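Local coordinates for protein microbial serine proteinases; subtilisin (Bacillus subtilis, PDB 2GKO) that hydrolyses peptide bonds as a cold-adapted, calcium-loaded serine protease of the subtilase family, at residues Thr39-Leu44 against Tyr234-Asp239. Numbering follows the deposited sequence.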
# COMPACT_ATOMS: atom_id res chain seq x y z
N THR A 39 -7.23 0.58 -16.52
CA THR A 39 -8.33 -0.33 -16.22
C THR A 39 -8.55 -1.38 -17.33
O THR A 39 -9.38 -2.26 -17.17
CB THR A 39 -9.65 0.47 -16.03
OG1 THR A 39 -9.89 1.31 -17.16
CG2 THR A 39 -9.55 1.41 -14.84
N ASN A 40 -7.83 -1.27 -18.43
CA ASN A 40 -7.83 -2.30 -19.45
C ASN A 40 -6.63 -3.22 -19.37
O ASN A 40 -6.47 -4.09 -20.24
CB ASN A 40 -7.87 -1.69 -20.82
CG ASN A 40 -9.15 -0.92 -21.07
OD1 ASN A 40 -10.23 -1.38 -20.69
ND2 ASN A 40 -9.04 0.26 -21.68
N HIS A 41 -5.78 -3.07 -18.35
CA HIS A 41 -4.65 -3.98 -18.23
C HIS A 41 -5.25 -5.36 -18.03
O HIS A 41 -6.11 -5.56 -17.17
CB HIS A 41 -3.75 -3.64 -17.06
CG HIS A 41 -2.43 -4.34 -17.11
ND1 HIS A 41 -2.30 -5.69 -16.89
CD2 HIS A 41 -1.20 -3.89 -17.44
CE1 HIS A 41 -1.04 -6.04 -17.04
NE2 HIS A 41 -0.34 -4.96 -17.35
N PRO A 42 -4.79 -6.35 -18.79
CA PRO A 42 -5.38 -7.69 -18.68
C PRO A 42 -5.32 -8.31 -17.29
O PRO A 42 -6.15 -9.14 -16.98
CB PRO A 42 -4.54 -8.55 -19.64
CG PRO A 42 -3.54 -7.70 -20.24
CD PRO A 42 -3.78 -6.26 -19.85
N ASP A 43 -4.34 -7.93 -16.49
CA ASP A 43 -4.21 -8.48 -15.15
C ASP A 43 -4.92 -7.66 -14.08
O ASP A 43 -4.88 -8.02 -12.92
CB ASP A 43 -2.74 -8.59 -14.75
CG ASP A 43 -1.92 -9.41 -15.72
OD1 ASP A 43 -2.50 -10.22 -16.48
OD2 ASP A 43 -0.70 -9.28 -15.77
N LEU A 44 -5.60 -6.59 -14.50
CA LEU A 44 -6.36 -5.73 -13.56
C LEU A 44 -7.82 -5.55 -13.90
O LEU A 44 -8.62 -5.33 -13.01
CB LEU A 44 -5.73 -4.33 -13.47
CG LEU A 44 -4.29 -4.26 -12.99
CD1 LEU A 44 -3.75 -2.84 -13.11
CD2 LEU A 44 -4.22 -4.72 -11.55
N TYR A 234 8.47 -6.08 -9.62
CA TYR A 234 7.90 -6.22 -10.95
C TYR A 234 6.40 -6.19 -10.78
O TYR A 234 5.85 -6.87 -9.92
CB TYR A 234 8.33 -7.59 -11.55
CG TYR A 234 7.75 -7.98 -12.89
CD1 TYR A 234 8.41 -7.65 -14.05
CD2 TYR A 234 6.57 -8.72 -12.98
CE1 TYR A 234 7.93 -8.05 -15.28
CE2 TYR A 234 6.06 -9.10 -14.22
CZ TYR A 234 6.75 -8.78 -15.35
OH TYR A 234 6.28 -9.15 -16.60
N SER A 235 5.73 -5.41 -11.61
CA SER A 235 4.28 -5.32 -11.58
C SER A 235 3.79 -4.76 -12.89
O SER A 235 4.54 -4.54 -13.82
CB SER A 235 3.82 -4.42 -10.40
OG SER A 235 2.41 -4.47 -10.19
N THR A 236 2.47 -4.60 -12.96
CA THR A 236 1.78 -4.03 -14.11
C THR A 236 2.18 -2.57 -14.38
O THR A 236 2.60 -1.83 -13.46
CB THR A 236 0.27 -4.15 -13.85
OG1 THR A 236 -0.06 -3.67 -12.53
CG2 THR A 236 -0.18 -5.62 -13.84
N TRP A 237 2.07 -2.14 -15.63
CA TRP A 237 2.42 -0.76 -16.02
C TRP A 237 1.33 -0.16 -16.89
O TRP A 237 0.48 -0.89 -17.44
CB TRP A 237 3.75 -0.73 -16.74
CG TRP A 237 4.50 0.59 -16.73
CD1 TRP A 237 4.87 1.30 -17.82
CD2 TRP A 237 5.02 1.28 -15.60
NE1 TRP A 237 5.57 2.41 -17.43
CE2 TRP A 237 5.69 2.42 -16.08
CE3 TRP A 237 4.97 1.07 -14.21
CZ2 TRP A 237 6.31 3.34 -15.24
CZ3 TRP A 237 5.60 1.98 -13.38
CH2 TRP A 237 6.25 3.09 -13.91
N PHE A 238 1.33 1.17 -17.00
CA PHE A 238 0.20 1.87 -17.57
C PHE A 238 -0.02 1.52 -19.04
O PHE A 238 -1.12 1.72 -19.56
CB PHE A 238 0.34 3.39 -17.44
CG PHE A 238 1.27 4.00 -18.44
CD1 PHE A 238 0.79 4.44 -19.66
CD2 PHE A 238 2.64 4.09 -18.20
CE1 PHE A 238 1.65 4.95 -20.64
CE2 PHE A 238 3.50 4.62 -19.19
CZ PHE A 238 3.00 5.05 -20.39
N ASP A 239 1.05 1.07 -19.72
CA ASP A 239 0.94 0.72 -21.14
C ASP A 239 0.30 -0.64 -21.42
O ASP A 239 0.15 -1.01 -22.59
CB ASP A 239 2.30 0.85 -21.84
CG ASP A 239 3.35 -0.06 -21.27
OD1 ASP A 239 3.09 -0.73 -20.23
OD2 ASP A 239 4.49 -0.16 -21.79
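His41 lays one face of its imidazole against the methyl of Thr236, a compact example of how one ring can pack by its face while the nitrogens of its rim hydrogen-bond. Thr236 CG2 stands 3.6 Å from the centroid of the His41 ring, 24° off the ring normal, in a CH-pi contact displaced toward the rim. The closest pair is His41 CE1 to Thr236 CG2, 3.3 Å. The ring reaches this position because CG lies anti to the backbone N (chi1 -166°), carrying the imidazole over to the end of strand 233-236. Its edge is gripped twice: ND1 accepts the backbone N-H of Asp43, which lies in the ring plane and points nearly straight (163°), while NE2 bonds to the carbonyl of Gly241. Near the ring plane, His41 CD2 also faces Trp237 O at 3.4 Å. The two branches of Thr236 divide the work. Thr236 CG2, besides meeting the imidazole, approaches Asp43 CB at 4.0 Å. Thr236 OG1 passes 3.8 Å from Leu44 CD1 and is hydrogen-bonded to the carbonyl of Thr73. Asp43 OD2, buried beside this cluster, is held by Tyr242 OH and Val89 N, and Tyr242 meets the His41 ring edge-to-face. The contact thus fastens the loop between strands 29-34 and 48-53 to the antiparallel hairpin 233-245, near helix 71-80, which begins at His71 of the phenylmethanesulfonic acid pocket; the Trp237 side chain lies about 6 Å from that ligand. With an alanine at His41, the Thr236 methyl would probably lose the ring face it packs on, and the Asp43 amide and Gly241 carbonyl their imidazole mate. With ND1 accepting a backbone proton and NE2 directed at a carbonyl, the bonding is consistent with a neutral imidazole protonated at NE2, which would join loop and hairpin without adding a buried charge.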